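Local atomic coordinates of protein-S-isoprenylcysteine O-methyltransferase (Tribolium castaneum, PDB entry 5V7P), a protein that catalyses the S-adenosyl-L-methionine-dependent methyl esterification of isoprenylated C-terminal cysteine residues of proteins, as an integral membrane enzyme. Residues A[11-16]-A[73-78]; A[87-92]-A[144-149]; A[96-101]-A[220-225]. All blocks are in the same frame, centred on the assembly; numbering follows the deposited sequence.

Contact 1: residues A[11-16]-A[73-78]; sequences QSFTGS and LVLVLG. With MPG ([(Z)-octadec-9-enyl] (2R)-2,3-bis(oxidanyl)propanoate), chain T.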
loop_
_atom_site.group_PDB
_atom_site.type_symbol
_atom_site.label_atom_id
_atom_site.label_comp_id
_atom_site.label_asym_id
_atom_site.label_seq_id
_atom_site.Cartn_x
_atom_site.Cartn_y
_atom_site.Cartn_z
ATOM N N GLN A 11 3.463 1.693 -21.959
ATOM C CA GLN A 11 4.369 2.296 -22.931
ATOM C C GLN A 11 5.556 2.955 -22.241
ATOM O O GLN A 11 6.705 2.793 -22.669
ATOM C CB GLN A 11 3.616 3.315 -23.784
ATOM C CG GLN A 11 2.559 2.710 -24.691
ATOM C CD GLN A 11 1.685 3.762 -25.346
ATOM O OE1 GLN A 11 1.269 4.729 -24.706
ATOM N NE2 GLN A 11 1.408 3.583 -26.632
ATOM N N SER A 12 5.300 3.702 -21.165
ATOM C CA SER A 12 6.374 4.418 -20.483
ATOM C C SER A 12 7.297 3.459 -19.740
ATOM O O SER A 12 8.517 3.656 -19.721
ATOM C CB SER A 12 5.781 5.445 -19.519
ATOM O OG SER A 12 4.846 6.276 -20.180
ATOM N N PHE A 13 6.735 2.417 -19.125
ATOM C CA PHE A 13 7.545 1.485 -18.347
ATOM C C PHE A 13 8.504 0.709 -19.240
ATOM O O PHE A 13 9.705 0.631 -18.958
ATOM C CB PHE A 13 6.634 0.533 -17.574
ATOM C CG PHE A 13 7.372 -0.537 -16.820
ATOM C CD1 PHE A 13 8.010 -0.249 -15.624
ATOM C CD2 PHE A 13 7.412 -1.835 -17.299
ATOM C CE1 PHE A 13 8.680 -1.233 -14.927
ATOM C CE2 PHE A 13 8.083 -2.824 -16.606
ATOM C CZ PHE A 13 8.718 -2.523 -15.419
ATOM N N THR A 14 7.989 0.126 -20.326
ATOM C CA THR A 14 8.840 -0.650 -21.223
ATOM C C THR A 14 9.761 0.258 -22.027
ATOM O O THR A 14 10.943 -0.056 -22.214
ATOM C CB THR A 14 7.982 -1.505 -22.158
ATOM O OG1 THR A 14 7.136 -0.659 -22.947
ATOM C CG2 THR A 14 7.121 -2.476 -21.362
ATOM N N GLY A 15 9.241 1.388 -22.509
ATOM C CA GLY A 15 10.085 2.328 -23.228
ATOM C C GLY A 15 11.257 2.802 -22.390
ATOM O O GLY A 15 12.403 2.805 -22.845
ATOM N N SER A 16 10.983 3.209 -21.148
ATOM C CA SER A 16 12.060 3.602 -20.247
ATOM C C SER A 16 12.995 2.432 -19.973
ATOM O O SER A 16 14.218 2.599 -19.929
ATOM C CB SER A 16 11.478 4.145 -18.941
ATOM O OG SER A 16 12.507 4.489 -18.028
ATOM N N LEU A 73 13.230 2.519 -14.904
ATOM C CA LEU A 73 14.608 2.885 -14.596
ATOM C C LEU A 73 15.157 2.015 -13.473
ATOM O O LEU A 73 16.242 1.432 -13.593
ATOM C CB LEU A 73 14.674 4.366 -14.211
ATOM C CG LEU A 73 15.931 5.146 -14.599
ATOM C CD1 LEU A 73 15.916 6.530 -13.963
ATOM C CD2 LEU A 73 17.183 4.400 -14.208
ATOM N N VAL A 74 14.407 1.906 -12.374
ATOM C CA VAL A 74 14.866 1.132 -11.225
ATOM C C VAL A 74 15.025 -0.337 -11.599
ATOM O O VAL A 74 15.969 -1.005 -11.161
ATOM C CB VAL A 74 13.894 1.317 -10.046
ATOM C CG1 VAL A 74 14.291 0.440 -8.866
ATOM C CG2 VAL A 74 13.851 2.783 -9.630
ATOM N N LEU A 75 14.108 -0.862 -12.411
ATOM C CA LEU A 75 14.192 -2.259 -12.826
ATOM C C LEU A 75 15.518 -2.544 -13.525
ATOM O O LEU A 75 16.266 -3.445 -13.125
ATOM C CB LEU A 75 13.013 -2.600 -13.738
ATOM C CG LEU A 75 13.053 -3.967 -14.426
ATOM C CD1 LEU A 75 13.176 -5.093 -13.407
ATOM C CD2 LEU A 75 11.818 -4.160 -15.286
ATOM N N VAL A 76 15.825 -1.784 -14.577
ATOM C CA VAL A 76 17.033 -2.042 -15.356
ATOM C C VAL A 76 18.279 -1.813 -14.508
ATOM O O VAL A 76 19.221 -2.613 -14.536
ATOM C CB VAL A 76 17.040 -1.171 -16.626
ATOM C CG1 VAL A 76 18.412 -1.192 -17.310
ATOM C CG2 VAL A 76 15.964 -1.651 -17.591
ATOM N N LEU A 77 18.308 -0.717 -13.749
ATOM C CA LEU A 77 19.458 -0.454 -12.891
ATOM C C LEU A 77 19.648 -1.568 -11.872
ATOM O O LEU A 77 20.784 -1.932 -11.543
ATOM C CB LEU A 77 19.297 0.897 -12.192
ATOM C CG LEU A 77 20.144 2.041 -12.754
ATOM C CD1 LEU A 77 19.944 2.203 -14.258
ATOM C CD2 LEU A 77 19.815 3.336 -12.025
ATOM N N GLY A 78 18.550 -2.128 -11.364
ATOM C CA GLY A 78 18.666 -3.242 -10.438
ATOM C C GLY A 78 19.334 -4.446 -11.074
ATOM O O GLY A 78 20.272 -5.020 -10.517
HETATM C C2 MPG T . -1.071 6.201 -26.759
HETATM C C3 MPG T . -1.018 7.724 -26.887
HETATM C C4 MPG T . 0.177 8.177 -27.724
HETATM C C5 MPG T . 1.479 7.783 -27.029
HETATM C C6 MPG T . 2.454 8.958 -26.985
HETATM C C7 MPG T . 3.884 8.429 -27.101
HETATM C C8 MPG T . 4.848 9.239 -26.230
HETATM C C9 MPG T . 5.821 8.326 -25.487
HETATM C C10 MPG T . 5.369 7.367 -24.704
HETATM C C11 MPG T . 6.332 6.451 -23.954
HETATM C C12 MPG T . 7.188 5.654 -24.936
HETATM C C13 MPG T . 8.660 5.808 -24.558
HETATM O O1 MPG T . -2.834 4.731 -26.081
HETATM C C1 MPG T . -2.081 5.837 -25.674
HETATM C CXD MPG T . -5.249 4.687 -26.829
HETATM O O2 MPG T . -6.422 5.326 -26.409
HETATM C C21 MPG T . -5.543 3.213 -27.093
HETATM O O3 MPG T . -4.455 2.629 -27.757
HETATM O O4 MPG T . -4.508 4.975 -24.610
HETATM C CX3 MPG T . -4.188 4.809 -25.740
#

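Contact 2: residues A[87-92]-A[144-149]; sequences PNIQIF and IETYFF. With D10 (decane), chain O; MPG ([(Z)-octadec-9-enyl] (2R)-2,3-bis(oxidanyl)propanoate), chain S; D10 (decane), chain J.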
loop_
_atom_site.group_PDB
_atom_site.type_symbol
_atom_site.label_atom_id
_atom_site.label_comp_id
_atom_site.label_asym_id
_atom_site.label_seq_id
_atom_site.Cartn_x
_atom_site.Cartn_y
_atom_site.Cartn_z
ATOM N N PRO A 87 30.442 -8.733 -5.782
ATOM C CA PRO A 87 29.576 -9.653 -5.028
ATOM C C PRO A 87 29.135 -9.079 -3.697
ATOM O O PRO A 87 28.116 -9.517 -3.149
ATOM C CB PRO A 87 30.452 -10.898 -4.848
ATOM C CG PRO A 87 31.851 -10.394 -4.952
ATOM C CD PRO A 87 31.809 -9.263 -5.936
ATOM N N ASN A 88 29.884 -8.114 -3.161
ATOM C CA ASN A 88 29.485 -7.424 -1.943
ATOM C C ASN A 88 28.170 -6.671 -2.126
ATOM O O ASN A 88 27.453 -6.433 -1.147
ATOM C CB ASN A 88 30.604 -6.462 -1.534
ATOM C CG ASN A 88 30.380 -5.847 -0.179
ATOM O OD1 ASN A 88 29.816 -6.477 0.715
ATOM N ND2 ASN A 88 30.811 -4.604 -0.015
ATOM N N ILE A 89 27.843 -6.294 -3.360
ATOM C CA ILE A 89 26.729 -5.393 -3.624
ATOM C C ILE A 89 25.640 -6.015 -4.487
ATOM O O ILE A 89 24.490 -5.548 -4.428
ATOM C CB ILE A 89 27.236 -4.091 -4.284
ATOM C CG1 ILE A 89 28.476 -3.555 -3.554
ATOM C CG2 ILE A 89 26.135 -3.033 -4.322
ATOM C CD1 ILE A 89 28.250 -3.210 -2.092
ATOM N N GLN A 90 25.940 -7.046 -5.282
ATOM C CA GLN A 90 24.984 -7.542 -6.269
ATOM C C GLN A 90 23.608 -7.802 -5.667
ATOM O O GLN A 90 22.594 -7.670 -6.359
ATOM C CB GLN A 90 25.522 -8.819 -6.913
ATOM C CG GLN A 90 26.729 -8.586 -7.804
ATOM C CD GLN A 90 27.315 -9.874 -8.340
ATOM O OE1 GLN A 90 27.449 -10.858 -7.613
ATOM N NE2 GLN A 90 27.664 -9.874 -9.620
ATOM N N ILE A 91 23.556 -8.167 -4.386
ATOM C CA ILE A 91 22.280 -8.443 -3.734
ATOM C C ILE A 91 21.335 -7.256 -3.874
ATOM O O ILE A 91 20.141 -7.420 -4.156
ATOM C CB ILE A 91 22.517 -8.801 -2.254
ATOM C CG1 ILE A 91 23.389 -10.054 -2.131
ATOM C CG2 ILE A 91 21.208 -9.001 -1.533
ATOM C CD1 ILE A 91 22.875 -11.259 -2.888
ATOM N N PHE A 92 21.850 -6.043 -3.670
ATOM C CA PHE A 92 20.987 -4.871 -3.671
ATOM C C PHE A 92 20.323 -4.665 -5.026
ATOM O O PHE A 92 19.205 -4.143 -5.094
ATOM C CB PHE A 92 21.792 -3.636 -3.275
ATOM C CG PHE A 92 20.949 -2.501 -2.775
ATOM C CD1 PHE A 92 20.509 -2.476 -1.462
ATOM C CD2 PHE A 92 20.592 -1.460 -3.616
ATOM C CE1 PHE A 92 19.731 -1.436 -0.998
ATOM C CE2 PHE A 92 19.816 -0.416 -3.157
ATOM C CZ PHE A 92 19.384 -0.402 -1.846
ATOM N N ILE A 144 25.834 -0.430 5.535
ATOM C CA ILE A 144 26.686 -0.475 6.720
ATOM C C ILE A 144 27.166 -1.900 6.962
ATOM O O ILE A 144 28.350 -2.137 7.231
ATOM C CB ILE A 144 25.941 0.091 7.945
ATOM C CG1 ILE A 144 25.757 1.604 7.789
ATOM C CG2 ILE A 144 26.699 -0.224 9.242
ATOM C CD1 ILE A 144 24.996 2.275 8.928
ATOM N N GLU A 145 26.256 -2.871 6.859
ATOM C CA GLU A 145 26.634 -4.265 7.068
ATOM C C GLU A 145 27.530 -4.772 5.946
ATOM O O GLU A 145 28.430 -5.585 6.186
ATOM C CB GLU A 145 25.387 -5.139 7.186
ATOM C CG GLU A 145 24.664 -5.007 8.515
ATOM C CD GLU A 145 23.372 -5.794 8.553
ATOM O OE1 GLU A 145 22.934 -6.271 7.485
ATOM O OE2 GLU A 145 22.791 -5.936 9.649
ATOM N N THR A 146 27.291 -4.319 4.713
ATOM C CA THR A 146 28.127 -4.758 3.603
ATOM C C THR A 146 29.520 -4.146 3.670
ATOM O O THR A 146 30.466 -4.720 3.122
ATOM C CB THR A 146 27.455 -4.425 2.265
ATOM O OG1 THR A 146 27.761 -5.450 1.314
ATOM C CG2 THR A 146 27.913 -3.072 1.709
ATOM N N TYR A 147 29.666 -3.001 4.339
ATOM C CA TYR A 147 30.981 -2.400 4.518
ATOM C C TYR A 147 31.786 -3.148 5.575
ATOM O O TYR A 147 32.959 -3.471 5.358
ATOM C CB TYR A 147 30.830 -0.925 4.893
ATOM C CG TYR A 147 32.138 -0.210 5.147
ATOM C CD1 TYR A 147 32.962 0.167 4.095
ATOM C CD2 TYR A 147 32.542 0.099 6.439
ATOM C CE1 TYR A 147 34.156 0.825 4.324
ATOM C CE2 TYR A 147 33.734 0.755 6.678
ATOM C CZ TYR A 147 34.536 1.117 5.617
ATOM O OH TYR A 147 35.725 1.771 5.853
ATOM N N PHE A 148 31.168 -3.443 6.721
ATOM C CA PHE A 148 31.880 -4.105 7.808
ATOM C C PHE A 148 31.924 -5.619 7.621
ATOM O O PHE A 148 32.926 -6.257 7.963
ATOM C CB PHE A 148 31.229 -3.761 9.149
ATOM C CG PHE A 148 31.463 -2.345 9.595
ATOM C CD1 PHE A 148 32.673 -1.973 10.156
ATOM C CD2 PHE A 148 30.471 -1.388 9.463
ATOM C CE1 PHE A 148 32.891 -0.672 10.570
ATOM C CE2 PHE A 148 30.683 -0.087 9.877
ATOM C CZ PHE A 148 31.894 0.271 10.431
ATOM N N PHE A 149 30.854 -6.212 7.090
ATOM C CA PHE A 149 30.744 -7.663 6.933
ATOM C C PHE A 149 30.383 -7.992 5.491
ATOM O O PHE A 149 29.280 -8.476 5.207
ATOM C CB PHE A 149 29.703 -8.241 7.892
ATOM C CG PHE A 149 29.699 -7.595 9.245
ATOM C CD1 PHE A 149 30.558 -8.026 10.240
ATOM C CD2 PHE A 149 28.823 -6.561 9.526
ATOM C CE1 PHE A 149 30.545 -7.428 11.486
ATOM C CE2 PHE A 149 28.810 -5.965 10.771
ATOM C CZ PHE A 149 29.672 -6.399 11.749
HETATM C C1 D10 O . 28.027 -3.205 13.336
HETATM C C2 D10 O . 29.422 -2.923 12.779
HETATM C C3 D10 O . 30.461 -3.098 13.885
HETATM C C4 D10 O . 31.818 -2.602 13.389
HETATM C C5 D10 O . 32.802 -2.533 14.558
HETATM C C6 D10 O . 33.944 -1.573 14.222
HETATM C C7 D10 O . 34.589 -1.049 15.504
HETATM C C8 D10 O . 35.215 0.318 15.234
HETATM C C9 D10 O . 35.674 0.936 16.554
HETATM C C10 D10 O . 36.283 2.310 16.283
HETATM C C2 MPG S . 22.810 -13.201 -12.085
HETATM C C3 MPG S . 21.703 -12.153 -11.991
HETATM C C4 MPG S . 20.708 -12.335 -13.136
HETATM C C5 MPG S . 19.679 -13.397 -12.758
HETATM C C6 MPG S . 18.631 -12.789 -11.826
HETATM C C7 MPG S . 17.563 -13.826 -11.466
HETATM C C8 MPG S . 18.149 -15.023 -10.717
HETATM C C9 MPG S . 18.860 -14.546 -9.451
HETATM C C10 MPG S . 19.596 -15.352 -8.716
HETATM C C11 MPG S . 19.809 -16.825 -9.058
HETATM C C12 MPG S . 21.159 -16.994 -9.750
HETATM C C13 MPG S . 21.181 -18.322 -10.504
HETATM C C14 MPG S . 20.843 -19.462 -9.543
HETATM O O1 MPG S . 23.041 -12.865 -9.726
HETATM C C1 MPG S . 23.772 -13.040 -10.907
HETATM C CXD MPG S . 23.139 -11.965 -7.357
HETATM O O2 MPG S . 24.117 -11.637 -6.408
HETATM C C21 MPG S . 22.177 -12.998 -6.774
HETATM O O3 MPG S . 22.835 -13.753 -5.794
HETATM O O4 MPG S . 24.989 -12.683 -8.631
HETATM C CX3 MPG S . 23.813 -12.530 -8.608
HETATM C C1 D10 J . 19.328 3.257 -3.174
HETATM C C2 D10 J . 17.972 3.618 -3.777
HETATM C C3 D10 J . 17.078 2.380 -3.841
HETATM C C4 D10 J . 15.719 2.782 -4.412
HETATM C C5 D10 J . 14.789 1.573 -4.461
HETATM C C6 D10 J . 13.408 2.032 -4.930
HETATM C C7 D10 J . 12.479 0.828 -5.063
HETATM C C8 D10 J . 11.030 1.308 -5.152
HETATM C C9 D10 J . 10.820 2.063 -6.462
#

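Contact 3: residues A[96-101]-A[220-225]; sequences MSVMAL and IGTQII. With MPG ([(Z)-octadec-9-enyl] (2R)-2,3-bis(oxidanyl)propanoate), chain B.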
loop_
_atom_site.group_PDB
_atom_site.type_symbol
_atom_site.label_atom_id
_atom_site.label_comp_id
_atom_site.label_asym_id
_atom_site.label_seq_id
_atom_site.Cartn_x
_atom_site.Cartn_y
_atom_site.Cartn_z
ATOM N N MET A 96 16.288 -4.010 -5.698
ATOM C CA MET A 96 15.735 -2.875 -6.430
ATOM C C MET A 96 14.761 -3.335 -7.506
ATOM O O MET A 96 13.679 -2.757 -7.664
ATOM C CB MET A 96 16.861 -2.057 -7.058
ATOM C CG MET A 96 17.724 -1.313 -6.059
ATOM S SD MET A 96 19.214 -0.627 -6.809
ATOM C CE MET A 96 18.541 0.276 -8.201
ATOM N N SER A 97 15.126 -4.375 -8.257
ATOM C CA SER A 97 14.273 -4.838 -9.347
ATOM C C SER A 97 12.966 -5.419 -8.822
ATOM O O SER A 97 11.894 -5.146 -9.375
ATOM C CB SER A 97 15.024 -5.867 -10.188
ATOM O OG SER A 97 16.217 -5.312 -10.710
ATOM N N VAL A 98 13.036 -6.228 -7.762
ATOM C CA VAL A 98 11.826 -6.772 -7.150
ATOM C C VAL A 98 10.896 -5.645 -6.723
ATOM O O VAL A 98 9.677 -5.713 -6.920
ATOM C CB VAL A 98 12.202 -7.683 -5.966
ATOM C CG1 VAL A 98 11.008 -7.939 -5.047
ATOM C CG2 VAL A 98 12.756 -9.008 -6.476
ATOM N N MET A 99 11.457 -4.592 -6.130
ATOM C CA MET A 99 10.644 -3.473 -5.672
ATOM C C MET A 99 9.964 -2.772 -6.839
ATOM O O MET A 99 8.770 -2.458 -6.775
ATOM C CB MET A 99 11.519 -2.490 -4.898
ATOM C CG MET A 99 12.110 -3.067 -3.625
ATOM S SD MET A 99 10.959 -2.978 -2.248
ATOM C CE MET A 99 10.923 -1.207 -1.971
ATOM N N ALA A 100 10.711 -2.515 -7.914
ATOM C CA ALA A 100 10.144 -1.813 -9.059
ATOM C C ALA A 100 9.025 -2.621 -9.701
ATOM O O ALA A 100 7.980 -2.070 -10.066
ATOM C CB ALA A 100 11.239 -1.507 -10.079
ATOM N N LEU A 101 9.224 -3.933 -9.850
ATOM C CA LEU A 101 8.191 -4.765 -10.460
ATOM C C LEU A 101 6.942 -4.820 -9.591
ATOM O O LEU A 101 5.820 -4.816 -10.109
ATOM C CB LEU A 101 8.729 -6.174 -10.717
ATOM C CG LEU A 101 9.622 -6.364 -11.947
ATOM C CD1 LEU A 101 10.089 -7.811 -12.044
ATOM C CD2 LEU A 101 8.906 -5.958 -13.234
ATOM N N ILE A 220 8.518 -9.560 3.797
ATOM C CA ILE A 220 9.586 -10.268 4.497
ATOM C C ILE A 220 10.642 -10.732 3.505
ATOM O O ILE A 220 11.848 -10.669 3.778
ATOM C CB ILE A 220 9.007 -11.449 5.298
ATOM C CG1 ILE A 220 7.996 -10.951 6.333
ATOM C CG2 ILE A 220 10.124 -12.230 5.989
ATOM C CD1 ILE A 220 7.185 -12.053 6.986
ATOM N N GLY A 221 10.204 -11.204 2.337
ATOM C CA GLY A 221 11.143 -11.692 1.342
ATOM C C GLY A 221 12.159 -10.646 0.924
ATOM O O GLY A 221 13.341 -10.953 0.750
ATOM N N THR A 222 11.714 -9.397 0.758
ATOM C CA THR A 222 12.626 -8.340 0.331
ATOM C C THR A 222 13.830 -8.248 1.259
ATOM O O THR A 222 14.962 -8.048 0.803
ATOM C CB THR A 222 11.901 -6.994 0.277
ATOM O OG1 THR A 222 11.448 -6.633 1.585
ATOM C CG2 THR A 222 10.715 -7.051 -0.682
ATOM N N GLN A 223 13.606 -8.395 2.564
ATOM C CA GLN A 223 14.699 -8.316 3.524
ATOM C C GLN A 223 15.512 -9.599 3.594
ATOM O O GLN A 223 16.672 -9.558 4.018
ATOM C CB GLN A 223 14.147 -7.963 4.908
ATOM C CG GLN A 223 13.416 -6.633 4.932
ATOM C CD GLN A 223 14.235 -5.521 4.308
ATOM O OE1 GLN A 223 15.326 -5.204 4.778
ATOM N NE2 GLN A 223 13.726 -4.942 3.225
ATOM N N ILE A 224 14.939 -10.731 3.189
ATOM C CA ILE A 224 15.747 -11.932 3.017
ATOM C C ILE A 224 16.667 -11.770 1.814
ATOM O O ILE A 224 17.827 -12.199 1.839
ATOM C CB ILE A 224 14.848 -13.176 2.886
ATOM C CG1 ILE A 224 13.990 -13.331 4.149
ATOM C CG2 ILE A 224 15.701 -14.424 2.641
ATOM C CD1 ILE A 224 13.064 -14.534 4.148
ATOM N N ILE A 225 16.169 -11.143 0.746
ATOM C CA ILE A 225 17.033 -10.815 -0.385
ATOM C C ILE A 225 18.255 -10.059 0.111
ATOM O O ILE A 225 19.399 -10.436 -0.164
ATOM C CB ILE A 225 16.260 -10.003 -1.442
ATOM C CG1 ILE A 225 15.077 -10.817 -1.972
ATOM C CG2 ILE A 225 17.187 -9.586 -2.589
ATOM C CD1 ILE A 225 14.183 -10.063 -2.941
HETATM C C2 MPG B . 8.451 -1.675 5.522
HETATM C C3 MPG B . 7.930 -3.091 5.729
HETATM C C4 MPG B . 6.412 -3.151 5.590
HETATM C C5 MPG B . 5.978 -4.598 5.527
HETATM C C6 MPG B . 4.460 -4.661 5.550
HETATM C C7 MPG B . 3.823 -4.029 4.315
HETATM C C8 MPG B . 2.555 -3.335 4.778
HETATM C C9 MPG B . 1.675 -3.049 3.564
HETATM C C10 MPG B . 1.416 -1.839 3.125
HETATM C C11 MPG B . 1.960 -0.568 3.779
HETATM C C12 MPG B . 2.125 0.509 2.719
HETATM C C13 MPG B . 0.764 0.988 2.227
HETATM C C14 MPG B . 0.956 1.634 0.863
HETATM C C15 MPG B . -0.323 2.352 0.438
HETATM C C16 MPG B . -0.013 3.790 0.028
HETATM O O1 MPG B . 9.241 -1.577 3.287
HETATM C C1 MPG B . 8.192 -1.168 4.104
HETATM C CXD MPG B . 9.874 -2.710 1.140
HETATM O O2 MPG B . 10.171 -4.060 0.924
HETATM C C21 MPG B . 11.183 -1.940 1.369
HETATM O O3 MPG B . 12.246 -2.836 1.530
HETATM O O4 MPG B . 8.041 -3.311 2.491
HETATM C CX3 MPG B . 8.963 -2.578 2.354
#

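Contact 1: residues A[11-16]-A[73-78]
Packing of one transmembrane helix on another, within the all-helical membrane bundle of this methyltransferase, brings F13 and S16 of helix 4-29 against L75 and L73 of helix 59-84. The backbones draw closest at a small residue: the CA atoms of S16 and L73 lie 6.2 Å apart. The CB of S16 points toward the partner helix, and a first torsion of 178°, which turns OG opposite the backbone N, carries the hydroxyl up against the start of segment 73-78. There S16 OG rests 3.8 Å from L73 N and 4.4 Å from L73 CB. Its polar needs are met one turn earlier on the same neighbouring helix, where OG is hydrogen-bonded to A69 O, so that a buried hydroxyl is satisfied by a backbone carbonyl across the helix interface.

F13 gives the pair its apolar half. The ring meets L75 at about a right angle, CD2 of the leucine standing 3.5 Å from F13 CZ and 4.2 Å from F13 CE2, in an oblique approach to the ring. Helix 90-113 closes this spot from a third direction: L101 packs on both F13 and L75, and Y104 stacks on the F13 ring. The contact is therefore one side of a three-helix junction.

Another part of segment 11-16 faces a bound lipid, the oleyl glycerate that K7 NZ also holds by a hydrogen bond. The side chain of Q11 is extended beyond CG and reaches the head-group end of the alkyl chain, OE1 lying 3.4 Å from lipid C2. Farther along that chain the absence of a side chain at G15 matters, since a CB would run into the lipid; the backbone CA of G15 comes within 4.0 Å of lipid C13.

Contact 2: residues A[87-92]-A[144-149]
The CA atoms of N88 and T146 lie 6.3 Å apart, where the chain just ahead of helix 90-113 passes the C-terminal end of helix 129-148, which F149 leaves as the first residue with non-helical backbone angles. A hydrogen bond runs from T146 OG1 to the backbone O of N88, 2.7 Å long. The hydroxyl approaches at 137° to the C=O, tilted about 30° from the carbonyl plane. The first torsion of T146, away from the staggered positions at -146°, places OG1 toward N88 and CG2 toward I89. The methyl branch does different work: T146 CG2 meets I89 CD1 at 3.8 Å, the two side chains crossing at about a right angle.

Beyond the bond, both segments border hydrocarbon. The edge of Y147, through CD2, points at the centre of one face of the F148 ring, and a bound decane lies over the opposite face, with decane C4 3.4 Å from F148 CD1; F149 CZ touches the same decane at C2, 3.6 Å away. A second decane lies 3.7 Å, by its C1, from F92 CE2. Nearby, E145 forms a salt bridge with K153 of helix 150-153.

Threonine thus presents two chemistries to one partner segment, joining the helix end to the neighbouring turn by a polar bond and an apolar touch, probably at the lumenal side.

Contact 3: residues A[96-101]-A[220-225]
M99 and T222 barely touch, SD to CG2 at 4.4 Å, while the polar head of a bound oleyl glycerate is lodged beside both of them at the helix interface. Lipid O2 sits 3.4 Å from M99 SD and 2.9 Å from T222 OG1. The methionine chain, bent at its second and third torsions, lays SD and CE against the head group, M99 CE 3.4 Å from lipid C21.

Segments 96-101 and 220-225 run nearly antiparallel, at 159°, with their axes 10.7 Å apart at closest approach. Such a wide spacing is bridged by side-chain ends: V98 and I225 reach toward each other tip to tip, CG2 to CD1 at 4.0 Å. L163 of helix 156-180 packs on both, extending this apolar patch to a third helix.

T222 has OG1 between its backbone N and carbonyl carbon (chi1 63°), from which the hydroxyl is hydrogen-bonded to S219 O. The same oxygen accepts a hydrogen bond of 3.3 Å from Q223 NE2, at an N-H...O angle of 152°. The amide is fixed at its other end as well, OE1 bonding to N228, and Q223 NE2 lies 3.1 Å from lipid O3. A valine here would probably leave Q223 NE2 without this acceptor and S219 O without its hydroxyl partner, removing one of the bonds that fix the amide beside the lipid head. Threonine and glutamine thus form a small polar patch among apolar side chains, beside the polar head of a lipid that is hydrogen-bonded to Y95 OH.

Overall arrangement
Helix 90-113 takes part in contacts 2 and 3 and flanks contact 1, where L75 O is probably hydrogen-bonded to S97 OG of contact 3. The centres of contacts 1 and 3 are about 16 Å apart and those of contacts 2 and 3 about 15 Å, while the centres of contacts 1 and 2 are about 24 Å apart, with nearest atoms about 5 Å apart. Along the chain, contact 1 closes before the others open, whereas contacts 2 and 3 alternate their segments. Together the contacts join the N-terminal helices, by way of helix 90-113, to helices 129-148 and 210-225, tying early and late parts of the membrane bundle.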